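Local coordinates for CBS domain protein (Porphyromonas gingivalis, PDB 2NQW) that is of unknown function but, as a CorC/HlyC-type CBS-domain membrane protein represented here by its transporter-associated domain, may bind flavin adenine dinucleotide, at residues Tyr17-Lys22 with Ser26-Tyr31; Glu36-Glu41 with Glu70-Gln75; Gly43-Thr48 with Phe53-Gln58; Phe74-Thr77 with Arg83-Glu86. All blocks are in the same frame, centred on the assembly; numbering follows the deposited sequence. Where two conformers were deposited one is given.

Interaction 1: residues Tyr17-Lys22 with Ser26-Tyr31; sequences YLFEGK and SDVRHY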
loop_
_atom_site.group_PDB
_atom_site.type_symbol
_atom_site.label_atom_id
_atom_site.label_comp_id
_atom_site.label_asym_id
_atom_site.label_seq_id
_atom_site.Cartn_x
_atom_site.Cartn_y
_atom_site.Cartn_z
ATOM N N TYR A 17 -7.835 5.632 -1.200
ATOM C CA TYR A 17 -6.781 6.435 -0.605
ATOM C C TYR A 17 -5.579 6.434 -1.518
ATOM O O TYR A 17 -5.315 5.458 -2.200
ATOM C CB TYR A 17 -6.361 5.848 0.773
ATOM C CG TYR A 17 -7.542 5.694 1.688
ATOM C CD1 TYR A 17 -8.081 6.805 2.343
ATOM C CD2 TYR A 17 -8.170 4.468 1.820
ATOM C CE1 TYR A 17 -9.203 6.688 3.152
ATOM C CE2 TYR A 17 -9.313 4.329 2.598
ATOM C CZ TYR A 17 -9.820 5.449 3.256
ATOM O OH TYR A 17 -10.944 5.343 4.065
ATOM N N LEU A 18 -4.812 7.505 -1.467
ATOM C CA LEU A 18 -3.473 7.521 -2.100
ATOM C C LEU A 18 -2.449 7.706 -0.993
ATOM O O LEU A 18 -2.569 8.662 -0.198
ATOM C CB LEU A 18 -3.344 8.655 -3.104
ATOM C CG LEU A 18 -4.264 8.569 -4.294
ATOM C CD1 LEU A 18 -4.165 9.851 -5.140
ATOM C CD2 LEU A 18 -3.847 7.364 -5.162
ATOM N N PHE A 19 -1.467 6.795 -0.922
ATOM C CA PHE A 19 -0.401 6.880 0.092
ATOM C C PHE A 19 0.947 7.017 -0.575
ATOM O O PHE A 19 1.208 6.372 -1.613
ATOM C CB PHE A 19 -0.366 5.590 0.931
ATOM C CG PHE A 19 -1.271 5.622 2.131
ATOM C CD1 PHE A 19 -0.763 5.975 3.382
ATOM C CD2 PHE A 19 -2.626 5.349 2.012
ATOM C CE1 PHE A 19 -1.614 6.040 4.518
ATOM C CE2 PHE A 19 -3.474 5.416 3.124
ATOM C CZ PHE A 19 -2.952 5.754 4.381
ATOM N N GLU A 20 1.847 7.742 0.076
ATOM C CA GLU A 20 3.254 7.685 -0.302
ATOM C C GLU A 20 3.746 6.240 -0.162
ATOM O O GLU A 20 3.437 5.561 0.830
ATOM C CB GLU A 20 4.080 8.618 0.598
ATOM C CG GLU A 20 3.719 10.075 0.418
ATOM C CD GLU A 20 4.450 11.012 1.382
ATOM O OE1 GLU A 20 5.065 10.552 2.363
ATOM O OE2 GLU A 20 4.349 12.242 1.168
ATOM N N GLY A 21 4.564 5.778 -1.115
ATOM C CA GLY A 21 5.028 4.384 -1.050
ATOM C C GLY A 21 5.877 4.088 0.178
ATOM O O GLY A 21 5.851 2.971 0.707
ATOM N N LYS A 22 6.620 5.087 0.650
ATOM C CA LYS A 22 7.494 4.882 1.795
ATOM C C LYS A 22 6.763 4.840 3.122
ATOM O O LYS A 22 7.398 4.616 4.174
ATOM C CB LYS A 22 8.539 6.002 1.868
ATOM C CG LYS A 22 7.955 7.324 2.390
ATOM C CD LYS A 22 9.020 8.415 2.567
ATOM C CE LYS A 22 8.374 9.690 3.056
ATOM N NZ LYS A 22 7.691 9.508 4.357
ATOM N N SER A 26 2.907 0.442 9.844
ATOM C CA SER A 26 2.413 1.008 11.122
ATOM C C SER A 26 1.570 2.241 10.872
ATOM O O SER A 26 0.458 2.370 11.397
ATOM C CB SER A 26 3.598 1.386 12.029
ATOM O OG SER A 26 4.029 0.221 12.719
ATOM N N ASP A 27 2.118 3.170 10.095
ATOM C CA ASP A 27 1.432 4.428 9.846
ATOM C C ASP A 27 0.201 4.232 8.971
ATOM O O ASP A 27 -0.791 4.929 9.158
ATOM C CB ASP A 27 2.360 5.478 9.260
ATOM C CG ASP A 27 3.317 6.049 10.309
ATOM O OD1 ASP A 27 3.174 5.730 11.527
ATOM O OD2 ASP A 27 4.220 6.795 9.899
ATOM N N VAL A 28 0.239 3.300 8.015
ATOM C CA VAL A 28 -0.983 3.005 7.263
ATOM C C VAL A 28 -2.082 2.509 8.221
ATOM O O VAL A 28 -3.243 2.952 8.133
ATOM C CB VAL A 28 -0.744 1.959 6.135
ATOM C CG1 VAL A 28 -2.045 1.612 5.426
ATOM C CG2 VAL A 28 0.282 2.497 5.090
ATOM N N ARG A 29 -1.747 1.581 9.119
ATOM C CA ARG A 29 -2.747 1.085 10.052
ATOM C C ARG A 29 -3.240 2.193 10.956
ATOM O O ARG A 29 -4.429 2.254 11.282
ATOM C CB ARG A 29 -2.186 -0.067 10.898
ATOM C CG ARG A 29 -1.864 -1.328 10.077
ATOM C CD ARG A 29 -1.616 -2.534 10.983
ATOM N NE ARG A 29 -0.447 -2.310 11.824
ATOM C CZ ARG A 29 0.811 -2.636 11.539
ATOM N NH1 ARG A 29 1.123 -3.329 10.441
ATOM N NH2 ARG A 29 1.790 -2.289 12.392
ATOM N N HIS A 30 -2.335 3.095 11.351
ATOM C CA HIS A 30 -2.717 4.257 12.185
ATOM C C HIS A 30 -3.736 5.135 11.455
ATOM O O HIS A 30 -4.813 5.436 11.994
ATOM C CB HIS A 30 -1.464 5.077 12.509
ATOM C CG HIS A 30 -1.740 6.393 13.149
ATOM N ND1 HIS A 30 -2.050 6.503 14.484
ATOM C CD2 HIS A 30 -1.820 7.638 12.625
ATOM C CE1 HIS A 30 -2.281 7.780 14.764
ATOM N NE2 HIS A 30 -2.147 8.493 13.653
ATOM N N TYR A 31 -3.417 5.539 10.221
ATOM C CA TYR A 31 -4.272 6.498 9.522
ATOM C C TYR A 31 -5.565 5.859 9.015
ATOM O O TYR A 31 -6.562 6.579 8.858
ATOM C CB TYR A 31 -3.506 7.158 8.356
ATOM C CG TYR A 31 -2.526 8.194 8.880
ATOM C CD1 TYR A 31 -2.975 9.317 9.592
ATOM C CD2 TYR A 31 -1.149 8.042 8.696
ATOM C CE1 TYR A 31 -2.096 10.273 10.094
ATOM C CE2 TYR A 31 -0.249 9.014 9.212
ATOM C CZ TYR A 31 -0.751 10.108 9.895
ATOM O OH TYR A 31 0.113 11.060 10.375
#
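Phe19 of strand 17-20 meets Val28 and Tyr31 on helix 25-32, a helix-on-sheet contact in the alpha/beta fold of the transporter-associated domain, whose five-stranded antiparallel sheet carries helices on one face. Read along the strand, Tyr17 pairs through its backbone with Ile89 and Leu18 with Lys10, which fixes the strand between two neighbours. Phe19 comes next and supplies all the strand's side of the contact. Its CB points toward the helix, and chi1 (-88°), with CG beside the backbone N, sets the ring against Val28. There the ring crosses the Val28 side chain at a slant: Phe19 CD1 lies 4.0 Å from Val28 CG2, and Phe19 CE1 is 4.1 Å from the CA of the same valine, so the ring reaches down to the helix backbone. At the far end, Tyr31 CB lies at the edge of the Phe19 ring, near its plane and 4.3 Å from Phe19 CZ. Beyond CB the tyrosine turns off toward Phe9, whose ring also stacks on Phe19, while His30 CD2 lies over the centre of one face of the Tyr31 ring, 3.5 Å above its plane. Glu20 and Gly21 carry the chain out of the strand, and Gly21 O is hydrogen-bonded to Ser50 OG. At the surface, in one of its two conformers, Lys22 bends back to Glu20 in a weak salt bridge, its NZ 3.5 Å from Glu20 OE1.

Interaction 2: residues Glu36-Glu41 with Glu70-Gln75; sequences ENAFGE and EPFRFQ
Phe39 and Phe72 hold CG beside the backbone N, anti to the carbonyl carbon (chi1 -55° and -56°), and these torsions bring the two rings together from opposite sides of the contact. The Phe39 side chain comes across Phe72 at about a right angle. Its CE1 sits over one face of the Phe72 ring, toward the rim and 3.7 Å from Phe72 CE1. The planes are inclined at 51° with centroids 5.0 Å apart, an oblique aromatic pair. The same Phe39 CE1 touches the rim of the next inward-facing ring on the strand, lying 4.0 Å from Phe74 CZ near the plane of that ring. Phe72 is hemmed in further: Pro71 CG covers its other face, Ala38 CB lies 4.0 Å from Phe72 CE1, and Ala38 O approaches that carbon at the ring edge, 3.5 Å away. Beside the aromatic cluster a water donates to both Ala38 O (2.7 Å) and Glu70 O (2.8 Å), the latter being the carbonyl oxygen of the cis peptide before Pro71. The type I turn from Asn37 to Gly40, closed by Gly40 N to Asn37 O, presents Ala38 and Phe39 to the strand. Leu52 of helix 49-57 and Val28 of helix 25-32 also touch Phe39, which places the cluster in the hydrophobic core between the helices and the antiparallel sheet of the domain.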
loop_
_atom_site.group_PDB
_atom_site.type_symbol
_atom_site.label_atom_id
_atom_site.label_comp_id
_atom_site.label_asym_id
_atom_site.label_seq_id
_atom_site.Cartn_x
_atom_site.Cartn_y
_atom_site.Cartn_z
ATOM N N GLU A 36 -4.124 -4.626 14.142
ATOM C CA GLU A 36 -2.702 -4.906 14.045
ATOM C C GLU A 36 -2.363 -5.956 13.014
ATOM O O GLU A 36 -1.273 -5.921 12.448
ATOM C CB GLU A 36 -2.181 -5.372 15.409
ATOM C CG GLU A 36 -1.923 -4.268 16.346
ATOM C CD GLU A 36 -1.283 -4.807 17.612
ATOM O OE1 GLU A 36 -1.897 -5.693 18.261
ATOM O OE2 GLU A 36 -0.166 -4.342 17.940
ATOM N N ASN A 37 -3.285 -6.896 12.796
ATOM C CA ASN A 37 -3.034 -7.990 11.864
ATOM C C ASN A 37 -3.550 -7.729 10.469
ATOM O O ASN A 37 -3.637 -8.658 9.672
ATOM C CB ASN A 37 -3.628 -9.302 12.399
ATOM C CG ASN A 37 -5.125 -9.325 12.367
ATOM O OD1 ASN A 37 -5.787 -8.291 12.295
ATOM N ND2 ASN A 37 -5.696 -10.543 12.381
ATOM N N ALA A 38 -3.851 -6.483 10.115
ATOM C CA ALA A 38 -4.466 -6.191 8.828
ATOM C C ALA A 38 -3.650 -6.748 7.653
ATOM O O ALA A 38 -4.220 -7.194 6.654
ATOM C CB ALA A 38 -4.642 -4.670 8.653
ATOM N N PHE A 39 -2.311 -6.664 7.745
ATOM C CA PHE A 39 -1.452 -7.094 6.628
ATOM C C PHE A 39 -0.779 -8.434 6.908
ATOM O O PHE A 39 0.082 -8.876 6.125
ATOM C CB PHE A 39 -0.445 -5.978 6.283
ATOM C CG PHE A 39 -1.117 -4.658 5.991
ATOM C CD1 PHE A 39 -2.092 -4.564 5.000
ATOM C CD2 PHE A 39 -0.773 -3.529 6.718
ATOM C CE1 PHE A 39 -2.719 -3.335 4.733
ATOM C CE2 PHE A 39 -1.392 -2.301 6.458
ATOM C CZ PHE A 39 -2.366 -2.196 5.479
ATOM N N GLY A 40 -1.204 -9.061 8.002
ATOM C CA GLY A 40 -0.894 -10.481 8.224
ATOM C C GLY A 40 0.571 -10.833 8.340
ATOM O O GLY A 40 1.441 -9.984 8.566
ATOM N N GLU A 41 0.880 -12.118 8.175
ATOM C CA GLU A 41 2.259 -12.567 8.304
ATOM C C GLU A 41 3.138 -11.964 7.226
ATOM O O GLU A 41 4.304 -11.657 7.476
ATOM C CB GLU A 41 2.345 -14.098 8.240
ATOM C CG GLU A 41 1.762 -14.768 9.440
ATOM C CD GLU A 41 1.990 -16.274 9.427
ATOM O OE1 GLU A 41 3.155 -16.743 9.503
ATOM O OE2 GLU A 41 1.006 -17.014 9.337
ATOM N N GLU A 70 -6.216 -9.678 0.792
ATOM C CA GLU A 70 -7.619 -9.421 1.115
ATOM C C GLU A 70 -7.743 -8.878 2.545
ATOM O O GLU A 70 -7.116 -9.405 3.462
ATOM C CB GLU A 70 -8.463 -10.685 0.958
ATOM C CG GLU A 70 -8.731 -11.094 -0.486
ATOM C CD GLU A 70 -9.751 -10.228 -1.192
ATOM O OE1 GLU A 70 -10.271 -9.282 -0.588
ATOM O OE2 GLU A 70 -10.099 -10.533 -2.355
ATOM N N PRO A 71 -8.606 -7.868 2.766
ATOM C CA PRO A 71 -9.572 -7.263 1.845
ATOM C C PRO A 71 -9.003 -6.112 1.023
ATOM O O PRO A 71 -9.781 -5.394 0.400
ATOM C CB PRO A 71 -10.641 -6.732 2.803
ATOM C CG PRO A 71 -9.818 -6.268 3.988
ATOM C CD PRO A 71 -8.776 -7.378 4.153
ATOM N N PHE A 72 -7.682 -5.938 1.019
ATOM C CA PHE A 72 -7.072 -4.773 0.365
ATOM C C PHE A 72 -6.673 -5.065 -1.063
ATOM O O PHE A 72 -6.216 -6.162 -1.391
ATOM C CB PHE A 72 -5.816 -4.358 1.165
ATOM C CG PHE A 72 -6.112 -4.068 2.615
ATOM C CD1 PHE A 72 -5.782 -4.991 3.589
ATOM C CD2 PHE A 72 -6.799 -2.925 2.986
ATOM C CE1 PHE A 72 -6.093 -4.751 4.916
ATOM C CE2 PHE A 72 -7.131 -2.683 4.335
ATOM C CZ PHE A 72 -6.785 -3.594 5.297
ATOM N N ARG A 73 -6.785 -4.041 -1.890
ATOM C CA ARG A 73 -6.226 -4.071 -3.230
ATOM C C ARG A 73 -5.372 -2.819 -3.389
ATOM O O ARG A 73 -5.795 -1.708 -3.006
ATOM C CB ARG A 73 -7.341 -4.078 -4.283
ATOM C CG ARG A 73 -6.817 -4.200 -5.710
ATOM C CD ARG A 73 -8.012 -4.161 -6.732
ATOM N NE ARG A 73 -7.529 -4.266 -8.113
ATOM C CZ ARG A 73 -7.201 -5.414 -8.694
ATOM N NH1 ARG A 73 -7.335 -6.548 -8.012
ATOM N NH2 ARG A 73 -6.739 -5.422 -9.951
ATOM N N PHE A 74 -4.178 -3.010 -3.943
ATOM C CA PHE A 74 -3.194 -1.937 -4.082
ATOM C C PHE A 74 -2.865 -1.731 -5.545
ATOM O O PHE A 74 -2.851 -2.699 -6.324
ATOM C CB PHE A 74 -1.881 -2.388 -3.416
ATOM C CG PHE A 74 -2.039 -2.805 -1.969
ATOM C CD1 PHE A 74 -2.340 -1.864 -0.996
ATOM C CD2 PHE A 74 -1.903 -4.132 -1.571
ATOM C CE1 PHE A 74 -2.506 -2.235 0.330
ATOM C CE2 PHE A 74 -2.060 -4.511 -0.214
ATOM C CZ PHE A 74 -2.337 -3.533 0.729
ATOM N N GLN A 75 -2.597 -0.489 -5.937
ATOM C CA GLN A 75 -2.156 -0.237 -7.298
ATOM C C GLN A 75 -1.014 0.791 -7.246
ATOM O O GLN A 75 -1.094 1.805 -6.536
ATOM C CB GLN A 75 -3.307 0.334 -8.133
ATOM C CG GLN A 75 -2.929 0.670 -9.591
ATOM C CD GLN A 75 -4.152 1.154 -10.351
ATOM O OE1 GLN A 75 -5.274 0.723 -10.066
ATOM N NE2 GLN A 75 -3.945 1.981 -11.346
HETATM O O HOH W 1 -6.280 -8.870 6.091
#

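Interaction 3: residues Gly43-Thr48 with Phe53-Gln58; sequences GDEVDT and FLEIKQ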
loop_
_atom_site.group_PDB
_atom_site.type_symbol
_atom_site.label_atom_id
_atom_site.label_comp_id
_atom_site.label_asym_id
_atom_site.label_seq_id
_atom_site.Cartn_x
_atom_site.Cartn_y
_atom_site.Cartn_z
ATOM N N GLY A 43 2.882 -9.017 5.912
ATOM C CA GLY A 43 3.200 -7.649 6.317
ATOM C C GLY A 43 4.231 -7.610 7.418
ATOM O O GLY A 43 4.978 -6.642 7.542
ATOM N N ASP A 44 4.291 -8.654 8.245
ATOM C CA ASP A 44 5.257 -8.685 9.336
ATOM C C ASP A 44 6.689 -8.791 8.807
ATOM O O ASP A 44 7.631 -8.573 9.544
ATOM C CB ASP A 44 4.986 -9.895 10.235
ATOM C CG ASP A 44 3.767 -9.734 11.108
ATOM O OD1 ASP A 44 3.241 -8.607 11.263
ATOM O OD2 ASP A 44 3.336 -10.784 11.676
ATOM N N GLU A 45 6.858 -9.148 7.543
ATOM C CA GLU A 45 8.184 -9.322 6.949
ATOM C C GLU A 45 8.768 -8.042 6.389
ATOM O O GLU A 45 9.936 -8.038 5.954
ATOM C CB GLU A 45 8.075 -10.341 5.794
ATOM C CG GLU A 45 7.664 -11.742 6.311
ATOM C CD GLU A 45 7.184 -12.758 5.272
ATOM O OE1 GLU A 45 7.180 -12.452 4.062
ATOM O OE2 GLU A 45 6.778 -13.868 5.712
ATOM N N VAL A 46 7.981 -6.962 6.384
ATOM C CA VAL A 46 8.413 -5.728 5.726
ATOM C C VAL A 46 8.039 -4.523 6.567
ATOM O O VAL A 46 7.289 -4.640 7.548
ATOM C CB VAL A 46 7.758 -5.603 4.309
ATOM C CG1 VAL A 46 8.201 -6.737 3.396
ATOM C CG2 VAL A 46 6.221 -5.537 4.458
ATOM N N ASP A 47 8.534 -3.358 6.166
ATOM C CA ASP A 47 8.333 -2.135 6.936
ATOM C C ASP A 47 7.396 -1.106 6.314
ATOM O O ASP A 47 6.857 -0.261 7.030
ATOM C CB ASP A 47 9.676 -1.419 7.211
ATOM C CG ASP A 47 9.507 -0.236 8.130
ATOM O OD1 ASP A 47 8.891 -0.438 9.195
ATOM O OD2 ASP A 47 9.948 0.881 7.778
ATOM N N THR A 48 7.252 -1.133 4.995
ATOM C CA THR A 48 6.524 -0.065 4.310
ATOM C C THR A 48 5.463 -0.595 3.357
ATOM O O THR A 48 5.459 -1.780 3.030
ATOM C CB THR A 48 7.471 0.849 3.498
ATOM O OG1 THR A 48 7.991 0.062 2.423
ATOM C CG2 THR A 48 8.627 1.418 4.379
ATOM N N PHE A 53 3.936 -4.349 -1.166
ATOM C CA PHE A 53 3.678 -4.597 -2.579
ATOM C C PHE A 53 4.739 -5.519 -3.155
ATOM O O PHE A 53 4.406 -6.511 -3.845
ATOM C CB PHE A 53 3.639 -3.239 -3.316
ATOM C CG PHE A 53 2.962 -3.339 -4.665
ATOM C CD1 PHE A 53 1.615 -2.996 -4.780
ATOM C CD2 PHE A 53 3.651 -3.766 -5.811
ATOM C CE1 PHE A 53 0.942 -3.107 -5.995
ATOM C CE2 PHE A 53 2.987 -3.899 -7.016
ATOM C CZ PHE A 53 1.641 -3.572 -7.101
ATOM N N LEU A 54 6.020 -5.220 -2.865
ATOM C CA LEU A 54 7.106 -6.066 -3.381
ATOM C C LEU A 54 7.044 -7.479 -2.808
ATOM O O LEU A 54 7.400 -8.455 -3.477
ATOM C CB LEU A 54 8.474 -5.458 -3.029
ATOM C CG LEU A 54 8.765 -4.092 -3.637
ATOM C CD1 LEU A 54 10.117 -3.584 -3.182
ATOM C CD2 LEU A 54 8.707 -4.149 -5.179
ATOM N N GLU A 55 6.638 -7.600 -1.547
ATOM C CA GLU A 55 6.569 -8.921 -0.899
ATOM C C GLU A 55 5.472 -9.770 -1.534
ATOM O O GLU A 55 5.618 -11.005 -1.644
ATOM C CB GLU A 55 6.260 -8.736 0.591
ATOM C CG GLU A 55 6.465 -9.980 1.434
ATOM C CD GLU A 55 7.901 -10.347 1.693
ATOM O OE1 GLU A 55 8.816 -9.562 1.453
ATOM O OE2 GLU A 55 8.122 -11.454 2.240
ATOM N N ILE A 56 4.370 -9.125 -1.940
ATOM C CA ILE A 56 3.307 -9.861 -2.625
ATOM C C ILE A 56 3.713 -10.263 -4.049
ATOM O O ILE A 56 3.485 -11.407 -4.481
ATOM C CB ILE A 56 1.988 -9.045 -2.660
ATOM C CG1 ILE A 56 1.452 -8.803 -1.234
ATOM C CG2 ILE A 56 0.929 -9.704 -3.520
ATOM C CD1 ILE A 56 0.410 -7.672 -1.180
ATOM N N LYS A 57 4.300 -9.321 -4.787
ATOM C CA LYS A 57 4.491 -9.518 -6.230
ATOM C C LYS A 57 5.832 -10.150 -6.601
ATOM O O LYS A 57 5.931 -10.782 -7.643
ATOM C CB LYS A 57 4.282 -8.202 -6.987
ATOM C CG LYS A 57 2.860 -7.665 -6.840
ATOM C CD LYS A 57 1.789 -8.549 -7.519
ATOM C CE LYS A 57 1.884 -8.611 -9.041
ATOM N NZ LYS A 57 1.721 -7.258 -9.648
ATOM N N GLN A 58 6.839 -9.944 -5.765
ATOM C CA GLN A 58 8.138 -10.599 -5.936
ATOM C C GLN A 58 8.745 -10.356 -7.315
ATOM O O GLN A 58 9.302 -11.267 -7.949
ATOM C CB GLN A 58 7.999 -12.077 -5.604
ATOM C CG GLN A 58 7.796 -12.252 -4.092
ATOM C CD GLN A 58 9.102 -12.058 -3.352
ATOM O OE1 GLN A 58 9.986 -12.868 -3.489
ATOM N NE2 GLN A 58 9.258 -10.907 -2.628
#
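Val46 and Glu55 form the closer-packed part of this contact. Val46 CG1, which stands beside its own backbone N, lies 4.0 Å from Glu55 CB, and the two side chains cross at a slant. Glu55 runs CG anti to the backbone N (chi1 -167°) and then bends at chi2 (74°), torsions that fold its chain toward the valine. The ends of the acidic side chains are less certain: Glu45 OE1 is modelled 2.3 Å from Glu55 OE2, a clash that makes the placement of both carboxylates doubtful. Both segments belong to a helix-loop-helix unit, in which a type I turn from Gly43 to Val46 leads out of helix 40-43 and Thr48 is the N-cap of helix 49-57, its OG1 binding Gly51 N. Leu42 of the first helix touches Glu55 as well. The solvent side is looser, with Glu45, Leu54 and Gln58 all exposed. At the far end of the helix, Gln58 has positive phi, and its backbone N binds Leu54 O at 2.8 Å. In one of two conformers the Gln58 side chain also folds back, its NE2 reaching the same Leu54 O at 3.2 Å from the other face of the carbonyl plane.

Interaction 4: residues Phe74-Thr77 with Arg83-Glu86; sequences FQVT and RIIE
A classic beta bulge in the hairpin of strands 72-79 and 84-89 sets the geometry here, bringing Thr77 against Glu86 and Val76 against Ile84. Ile85 and Glu86 together face the single residue Gln78. The axes of the short segments 74-77 and 84-86 run at 100° to each other, 6.5 Å apart at closest approach, consistent with local distortion at the bulge, although the hairpin as a whole is antiparallel. Backbone pairing still holds beside the bulge, where Thr77 N donates to Glu86 O at 3.0 Å (N-H...O 152°), the donor lying above the carbonyl plane. A second bond joins the same two residues through their side chains. Thr77 OG1 sits between its backbone N and carbonyl carbon and donates to Glu86 OE1 at 2.7 Å, using the anti lone pair of that oxygen. The glutamate chain, extended beyond CG, runs past the hydroxyl, so Glu86 CG also approaches Thr77 OG1 to 3.2 Å. Gln78 NE2 is a further donor to Glu86 OE1, and the two donors together would restrict how the carboxylate turns. Beside this pairing, Val76 and Ile84 cross at about a right angle, Val76 CG2 lying 3.9 Å from Ile84 CD1 and 4.0 Å from Ile84 CG1. This apolar pair continues into the core, for Phe53 of helix 49-57 packs on Val76. Strand 84-89 is itself flanked on its other edge by strand 17-20, near whose end Gly21 bonds to the backbone of Ile85.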
loop_
_atom_site.group_PDB
_atom_site.type_symbol
_atom_site.label_atom_id
_atom_site.label_comp_id
_atom_site.label_asym_id
_atom_site.label_seq_id
_atom_site.Cartn_x
_atom_site.Cartn_y
_atom_site.Cartn_z
ATOM N N PHE A 74 -4.178 -3.010 -3.943
ATOM C CA PHE A 74 -3.194 -1.937 -4.082
ATOM C C PHE A 74 -2.865 -1.731 -5.545
ATOM O O PHE A 74 -2.851 -2.699 -6.324
ATOM C CB PHE A 74 -1.881 -2.388 -3.416
ATOM C CG PHE A 74 -2.039 -2.805 -1.969
ATOM C CD1 PHE A 74 -2.340 -1.864 -0.996
ATOM C CD2 PHE A 74 -1.903 -4.132 -1.571
ATOM C CE1 PHE A 74 -2.506 -2.235 0.330
ATOM C CE2 PHE A 74 -2.060 -4.511 -0.214
ATOM C CZ PHE A 74 -2.337 -3.533 0.729
ATOM N N GLN A 75 -2.597 -0.489 -5.937
ATOM C CA GLN A 75 -2.156 -0.237 -7.298
ATOM C C GLN A 75 -1.014 0.791 -7.246
ATOM O O GLN A 75 -1.094 1.805 -6.536
ATOM C CB GLN A 75 -3.307 0.334 -8.133
ATOM C CG GLN A 75 -2.929 0.670 -9.591
ATOM C CD GLN A 75 -4.152 1.154 -10.351
ATOM O OE1 GLN A 75 -5.274 0.723 -10.066
ATOM N NE2 GLN A 75 -3.945 1.981 -11.346
ATOM N N VAL A 76 0.059 0.516 -8.005
ATOM C CA VAL A 76 1.157 1.505 -8.096
ATOM C C VAL A 76 0.665 2.597 -9.031
ATOM O O VAL A 76 0.487 2.348 -10.224
ATOM C CB VAL A 76 2.450 0.873 -8.645
ATOM C CG1 VAL A 76 3.514 1.937 -8.886
ATOM C CG2 VAL A 76 2.951 -0.146 -7.659
ATOM N N THR A 77 0.476 3.811 -8.497
ATOM C CA THR A 77 -0.025 4.895 -9.344
ATOM C C THR A 77 1.094 5.826 -9.815
ATOM O O THR A 77 0.929 6.487 -10.835
ATOM C CB THR A 77 -1.083 5.712 -8.599
ATOM O OG1 THR A 77 -0.535 6.115 -7.335
ATOM C CG2 THR A 77 -2.360 4.859 -8.418
ATOM N N ARG A 83 11.698 3.883 -7.987
ATOM C CA ARG A 83 10.964 3.556 -6.742
ATOM C C ARG A 83 9.483 3.798 -6.888
ATOM O O ARG A 83 9.084 4.762 -7.563
ATOM C CB ARG A 83 11.475 4.424 -5.556
ATOM C CG ARG A 83 12.986 4.487 -5.405
ATOM C CD ARG A 83 13.588 3.119 -5.135
ATOM N NE ARG A 83 14.961 3.236 -4.653
ATOM C CZ ARG A 83 15.319 3.370 -3.375
ATOM N NH1 ARG A 83 14.414 3.387 -2.404
ATOM N NH2 ARG A 83 16.603 3.476 -3.063
ATOM N N ILE A 84 8.694 2.955 -6.212
ATOM C CA ILE A 84 7.278 3.256 -6.031
ATOM C C ILE A 84 7.131 4.467 -5.130
ATOM O O ILE A 84 7.606 4.441 -3.985
ATOM C CB ILE A 84 6.583 2.071 -5.340
ATOM C CG1 ILE A 84 6.591 0.830 -6.253
ATOM C CG2 ILE A 84 5.137 2.461 -5.005
ATOM C CD1 ILE A 84 6.216 -0.465 -5.487
ATOM N N ILE A 85 6.496 5.526 -5.630
ATOM C CA ILE A 85 6.293 6.725 -4.825
ATOM C C ILE A 85 4.830 6.943 -4.422
ATOM O O ILE A 85 4.599 7.672 -3.461
ATOM C CB ILE A 85 6.922 7.959 -5.438
ATOM C CG1 ILE A 85 6.210 8.387 -6.709
ATOM C CG2 ILE A 85 8.438 7.747 -5.649
ATOM C CD1 ILE A 85 6.835 9.679 -7.358
ATOM N N GLU A 86 3.868 6.314 -5.110
ATOM C CA GLU A 86 2.482 6.423 -4.649
ATOM C C GLU A 86 1.780 5.110 -4.928
ATOM O O GLU A 86 1.938 4.527 -6.008
ATOM C CB GLU A 86 1.756 7.543 -5.371
ATOM C CG GLU A 86 0.348 7.838 -4.792
ATOM C CD GLU A 86 -0.298 8.964 -5.573
ATOM O OE1 GLU A 86 -0.644 8.740 -6.750
ATOM O OE2 GLU A 86 -0.470 10.074 -5.012
#

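From the N terminus, interaction 1 closes the short connection from strand 17-20 to the helix that follows. Interaction 2 opens at 36-41 and closes a long loop at 70-75; nested inside it, interaction 3 closes the short connection from the end of helix 40-43 into helix 49-57. Interaction 4 begins on strand 72-79, where interaction 2 ends, sharing Phe74 and Gln75, and closes the hairpin. The contacts also meet in space: Val28 CG1 lies 3.8 Å from Phe39 CZ, and Phe53 CZ 3.7 Å from Val76 CG2. Interactions 1 and 2 join helix 25-32 and the 36-41 turn to the sheet, interaction 3 sets a loop against helix 49-57, and interaction 4 pairs neighbouring strands.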